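Local structure of OBCA, Oxalate Biosynthetic Component A (Burkholderia glumae, 4NNB) at residues I399-V402 against V403-E406; L425-G428 against Q429-V433. The protein is a bacterial protein of a TIM-barrel enzyme family that joins an N-terminal domain to a barrel-like domain holding a magnesium ion. All blocks are in the same frame, centred on the assembly; numbering follows the deposited sequence.

Interaction 1: residues I399-V402 against V403-E406; sequences IARV and VREE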
ATOM      1  N   ILE A 399      11.966  -0.522  14.659  1.00 30.98           N
ATOM      2  CA  ILE A 399      12.259   0.821  15.133  1.00 31.85           C
ATOM      3  C   ILE A 399      11.327   1.025  16.313  1.00 27.39           C
ATOM      4  O   ILE A 399      10.112   1.095  16.140  1.00 28.58           O
ATOM      5  CB  ILE A 399      11.978   1.890  14.052  1.00 30.55           C
ATOM      6  CG1 ILE A 399      12.812   1.617  12.790  1.00 29.03           C
ATOM      7  CG2 ILE A 399      12.261   3.288  14.602  1.00 30.50           C
ATOM      8  CD1 ILE A 399      12.523   2.575  11.612  1.00 31.57           C
ATOM      9  N   ALA A 400      11.892   1.075  17.516  1.00 29.55           N
ATOM     10  CA  ALA A 400      11.098   1.246  18.732  1.00 32.51           C
ATOM     11  C   ALA A 400      10.081   2.364  18.545  1.00 35.87           C
ATOM     12  O   ALA A 400      10.395   3.390  17.933  1.00 33.71           O
ATOM     13  CB  ALA A 400      12.011   1.534  19.918  1.00 34.06           C
ATOM     14  N   ARG A 401       8.862   2.160  19.038  1.00 34.08           N
ATOM     15  CA  ARG A 401       7.794   3.120  18.789  1.00 38.85           C
ATOM     16  C   ARG A 401       8.173   4.524  19.256  1.00 41.12           C
ATOM     17  O   ARG A 401       7.925   5.493  18.545  1.00 39.18           O
ATOM     18  CB  ARG A 401       6.464   2.691  19.418  1.00 38.90           C
ATOM     19  CG  ARG A 401       5.375   3.766  19.267  1.00 38.63           C
ATOM     20  CD  ARG A 401       3.980   3.255  19.592  1.00 38.90           C
ATOM     21  NE  ARG A 401       2.964   4.258  19.276  1.00 46.31           N
ATOM     22  CZ  ARG A 401       1.737   3.979  18.839  1.00 51.94           C
ATOM     23  NH1 ARG A 401       0.884   4.963  18.570  1.00 44.57           N
ATOM     24  NH2 ARG A 401       1.360   2.716  18.660  1.00 48.05           N
ATOM     25  N   VAL A 402       8.800   4.625  20.427  1.00 38.83           N
ATOM     26  CA  VAL A 402       9.219   5.932  20.939  1.00 41.52           C
ATOM     27  C   VAL A 402      10.205   6.616  19.991  1.00 42.27           C
ATOM     28  O   VAL A 402      10.137   7.833  19.784  1.00 41.16           O
ATOM     29  CB  VAL A 402       9.798   5.854  22.371  1.00 40.23           C
ATOM     30  CG1 VAL A 402       8.720   5.449  23.351  1.00 47.68           C
ATOM     31  CG2 VAL A 402      10.960   4.881  22.441  1.00 41.20           C
ATOM     32  N   VAL A 403      11.102   5.829  19.401  1.00 35.42           N
ATOM     33  CA  VAL A 403      12.048   6.354  18.429  1.00 36.96           C
ATOM     34  C   VAL A 403      11.335   6.658  17.110  1.00 41.29           C
ATOM     35  O   VAL A 403      11.588   7.687  16.476  1.00 38.97           O
ATOM     36  CB  VAL A 403      13.226   5.389  18.193  1.00 37.41           C
ATOM     37  CG1 VAL A 403      14.165   5.936  17.122  1.00 37.36           C
ATOM     38  CG2 VAL A 403      13.990   5.149  19.492  1.00 33.74           C
ATOM     39  N   ARG A 404      10.425   5.777  16.709  1.00 37.00           N
ATOM     40  CA  ARG A 404       9.647   5.993  15.486  1.00 38.37           C
ATOM     41  C   ARG A 404       8.818   7.282  15.557  1.00 37.35           C
ATOM     42  O   ARG A 404       8.711   8.019  14.572  1.00 35.20           O
ATOM     43  CB  ARG A 404       8.725   4.800  15.217  1.00 34.52           C
ATOM     44  CG  ARG A 404       8.241   4.700  13.777  1.00 36.84           C
ATOM     45  CD  ARG A 404       6.726   4.754  13.716  1.00 38.75           C
ATOM     46  NE  ARG A 404       6.253   6.098  13.950  1.00 45.51           N
ATOM     47  CZ  ARG A 404       5.220   6.424  14.717  1.00 42.85           C
ATOM     48  NH1 ARG A 404       4.514   5.497  15.347  1.00 38.59           N
ATOM     49  NH2 ARG A 404       4.897   7.694  14.843  1.00 40.63           N
ATOM     50  N   GLU A 405       8.219   7.538  16.718  1.00 34.93           N
ATOM     51  CA  GLU A 405       7.465   8.773  16.930  1.00 38.59           C
ATOM     52  C   GLU A 405       8.354  10.017  16.762  1.00 38.82           C
ATOM     53  O   GLU A 405       7.917  11.027  16.211  1.00 41.81           O
ATOM     54  CB  GLU A 405       6.765   8.754  18.296  1.00 38.46           C
ATOM     55  CG  GLU A 405       5.607   7.750  18.368  1.00 40.54           C
ATOM     56  CD  GLU A 405       5.042   7.576  19.767  1.00 40.39           C
ATOM     57  OE1 GLU A 405       5.747   7.878  20.751  1.00 47.85           O
ATOM     58  OE2 GLU A 405       3.887   7.138  19.881  1.00 42.16           O
ATOM     59  N   GLU A 406       9.603   9.930  17.211  1.00 38.82           N
ATOM     60  CA  GLU A 406      10.559  11.023  17.054  1.00 39.47           C
ATOM     61  C   GLU A 406      10.889  11.232  15.579  1.00 42.86           C
ATOM     62  O   GLU A 406      11.001  12.371  15.108  1.00 38.37           O
ATOM     63  CB  GLU A 406      11.838  10.740  17.859  1.00 43.21           C
ATOM     64  CG  GLU A 406      12.840  11.903  17.912  1.00 42.35           C
ATOM     65  CD  GLU A 406      13.917  11.721  18.987  1.00 49.13           C
ATOM     66  OE1 GLU A 406      13.813  10.775  19.802  1.00 51.06           O
ATOM     67  OE2 GLU A 406      14.869  12.532  19.018  1.00 50.20           O
TER
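The first turn of helix 401-413 is a worked example of how a helix starts, with Ala400 at the N-cap position. The carbonyl O of Ala400 accepts the backbone N of Arg404 at 2.7 Å, and O of Arg401 takes N of Glu405 in the same i to i+4 pattern. The next bond, from Glu406 N to Val402 O, is weak at 3.4 Å. One turn apart, Arg401 and Glu405 form a salt bridge: NE reaches OE2 at 3.1 Å, and the N-H points almost straight at the oxygen (172°). OE2 lies in the guanidinium plane but is itself met from above the carboxylate plane, the two flat groups being nearly perpendicular (87°). The extended Arg401 chain, its CG anti to the backbone N (chi1 175°), brings NE to this meeting while NH2 bonds Gln319 OE1. Arg404 bends at chi2 and chi3, and its NH1 forms a salt bridge with Asp382; that carboxylate probably offsets the like charge of Arg401 nearby. On another side, Val403 CG1 approaches Ile399 CG2 at 4.1 Å, while the CG2 branch of Val403 meets Ala400 CB at the same separation. First-turn amides have no carbonyl of a preceding turn, and Asp395 OD2 takes that of Arg401, as at many helix N termini; the Arg401-Glu405 bridge is the i to i+4 ion pair of alpha-helices in general.

Interaction 2: residues L425-G428 against Q429-V433; sequences LAIG and QLRPV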
ATOM      1  N   LEU A 425      18.499   8.202  13.562  1.00 40.07           N
ATOM      2  CA  LEU A 425      17.712   7.408  14.498  1.00 43.56           C
ATOM      3  C   LEU A 425      17.282   6.087  13.873  1.00 41.30           C
ATOM      4  O   LEU A 425      17.230   5.062  14.553  1.00 35.28           O
ATOM      5  CB  LEU A 425      16.473   8.175  14.948  1.00 38.77           C
ATOM      6  CG  LEU A 425      16.719   9.535  15.594  1.00 45.36           C
ATOM      7  CD1 LEU A 425      15.402  10.234  15.873  1.00 40.69           C
ATOM      8  CD2 LEU A 425      17.507   9.367  16.873  1.00 44.20           C
ATOM      9  N   ALA A 426      16.965   6.122  12.583  1.00 38.09           N
ATOM     10  CA  ALA A 426      16.514   4.930  11.871  1.00 38.43           C
ATOM     11  C   ALA A 426      17.648   3.924  11.783  1.00 38.96           C
ATOM     12  O   ALA A 426      17.481   2.745  12.138  1.00 35.53           O
ATOM     13  CB  ALA A 426      16.015   5.295  10.480  1.00 33.01           C
ATOM     14  N   ILE A 427      18.801   4.398  11.315  1.00 32.84           N
ATOM     15  CA  ILE A 427      19.999   3.570  11.212  1.00 38.03           C
ATOM     16  C   ILE A 427      20.412   2.973  12.561  1.00 38.45           C
ATOM     17  O   ILE A 427      20.761   1.792  12.632  1.00 35.52           O
ATOM     18  CB  ILE A 427      21.177   4.346  10.574  1.00 36.39           C
ATOM     19  CG1 ILE A 427      20.872   4.617   9.105  1.00 33.68           C
ATOM     20  CG2 ILE A 427      22.470   3.560  10.673  1.00 36.33           C
ATOM     21  CD1 ILE A 427      21.999   5.289   8.341  1.00 37.26           C
ATOM     22  N   GLY A 428      20.359   3.781  13.622  1.00 37.97           N
ATOM     23  CA  GLY A 428      20.713   3.313  14.954  1.00 40.64           C
ATOM     24  C   GLY A 428      19.806   2.192  15.441  1.00 40.65           C
ATOM     25  O   GLY A 428      20.253   1.264  16.119  1.00 38.40           O
ATOM     26  N   GLN A 429      18.524   2.278  15.101  1.00 34.59           N
ATOM     27  CA  GLN A 429      17.583   1.230  15.478  1.00 37.14           C
ATOM     28  C   GLN A 429      17.752  -0.018  14.613  1.00 33.73           C
ATOM     29  O   GLN A 429      17.707  -1.143  15.118  1.00 33.75           O
ATOM     30  CB  GLN A 429      16.147   1.748  15.396  1.00 37.52           C
ATOM     31  CG  GLN A 429      15.789   2.722  16.497  1.00 39.46           C
ATOM     32  CD  GLN A 429      15.643   2.031  17.827  1.00 39.90           C
ATOM     33  OE1 GLN A 429      14.733   1.224  18.019  1.00 37.12           O
ATOM     34  NE2 GLN A 429      16.550   2.328  18.753  1.00 36.37           N
ATOM     35  N   LEU A 430      17.958   0.179  13.313  1.00 32.20           N
ATOM     36  CA  LEU A 430      17.957  -0.939  12.380  1.00 32.31           C
ATOM     37  C   LEU A 430      19.306  -1.639  12.280  1.00 34.84           C
ATOM     38  O   LEU A 430      19.360  -2.817  11.923  1.00 27.27           O
ATOM     39  CB  LEU A 430      17.477  -0.497  10.987  1.00 26.32           C
ATOM     40  CG  LEU A 430      16.010  -0.064  10.902  1.00 27.14           C
ATOM     41  CD1 LEU A 430      15.711   0.546   9.522  1.00 28.05           C
ATOM     42  CD2 LEU A 430      15.095  -1.254  11.177  1.00 27.24           C
ATOM     43  N   ARG A 431      20.389  -0.922  12.594  1.00 30.34           N
ATOM     44  CA  ARG A 431      21.736  -1.483  12.431  1.00 32.87           C
ATOM     45  C   ARG A 431      21.963  -2.832  13.141  1.00 27.63           C
ATOM     46  O   ARG A 431      22.439  -3.773  12.505  1.00 27.28           O
ATOM     47  CB  ARG A 431      22.831  -0.469  12.820  1.00 37.15           C
ATOM     48  CG  ARG A 431      24.247  -1.038  12.797  1.00 38.00           C
ATOM     49  CD  ARG A 431      24.988  -0.628  11.552  1.00 43.34           C
ATOM     50  NE  ARG A 431      25.254   0.809  11.564  1.00 45.86           N
ATOM     51  CZ  ARG A 431      25.559   1.519  10.488  1.00 42.88           C
ATOM     52  NH1 ARG A 431      25.626   0.927   9.306  1.00 40.09           N
ATOM     53  NH2 ARG A 431      25.783   2.822  10.591  1.00 44.84           N
ATOM     54  N   PRO A 432      21.619  -2.932  14.441  1.00 32.78           N
ATOM     55  CA  PRO A 432      21.878  -4.212  15.116  1.00 29.89           C
ATOM     56  C   PRO A 432      21.008  -5.332  14.553  1.00 32.75           C
ATOM     57  O   PRO A 432      21.428  -6.486  14.590  1.00 30.84           O
ATOM     58  CB  PRO A 432      21.468  -3.942  16.567  1.00 29.46           C
ATOM     59  CG  PRO A 432      21.334  -2.473  16.699  1.00 39.68           C
ATOM     60  CD  PRO A 432      20.979  -1.961  15.350  1.00 33.88           C
ATOM     61  N   VAL A 433      19.816  -5.001  14.050  1.00 32.78           N
ATOM     62  CA  VAL A 433      18.958  -6.003  13.404  1.00 30.65           C
ATOM     63  C   VAL A 433      19.652  -6.524  12.153  1.00 30.69           C
ATOM     64  O   VAL A 433      19.788  -7.739  11.964  1.00 27.78           O
ATOM     65  CB  VAL A 433      17.554  -5.425  13.063  1.00 31.94           C
ATOM     66  CG1 VAL A 433      16.735  -6.401  12.208  1.00 26.16           C
ATOM     67  CG2 VAL A 433      16.799  -5.083  14.336  1.00 29.19           C
TER
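Within helix 416-440, where one turn hands over to the next, three backbone bonds join residues 425-428 to 429-433. Gln429 N donates to Leu425 O, Leu430 N to Ala426 O and Arg431 N to Ile427 O, the last at 2.7 Å, so three successive carbonyls are satisfied by amides four residues on. The pattern then breaks. Pro432 has no N-H to give, and Gly428 O is met instead by the proline ring carbon CD at 3.4 Å; the N of Val433 also lacks a bond to the preceding turn, and the helix is kinked here. Among the side chains, Ile427 and Arg431 lie side by side and point the same way. The Ile427 methyl CG2 sits over one face of the Arg431 guanidinium, offset toward its rim, and approaches Arg431 NH2 at 3.4 Å. Bends at chi2 (102°) and chi3 (68°) fold the arginine back along the helix into this position, where NH1 also makes a weak hydrogen bond to Gly464 O. The polar end of Gln429 is used away from its own helix: its OE1 accepts the N-H of Ala400, while its CG rests 3.4 Å from Leu425 O. Leu430 lays CG beside Ala426 O, also at 3.4 Å, and packs on Val461 and Leu465 of helix 458-465. Regular i to i+4 bonding that lapses at an internal proline is the hallmark of a proline-kinked alpha-helix.

Overall arrangement
Read from the N terminus, the chain reaches interaction 1 as it leaves a loop and enters helix 401-413, then turns back into helix 416-440, where interaction 2 follows. Each contact is local, joining one helical turn to the next; they stand in series, neither nested nor crossing, with centres about 11 Å apart. What joins them is the packing of two successive helices: beside the polar tie from Gln429 to Ala400, Val403 CG1 rests on Gln429 CG, and Glu406 CG touches Leu425 CD1. Through residues 425-433 the hairpin of helices 401-413 and 416-440 is tied to helices 458-465 and 352-359 of the barrel-like domain.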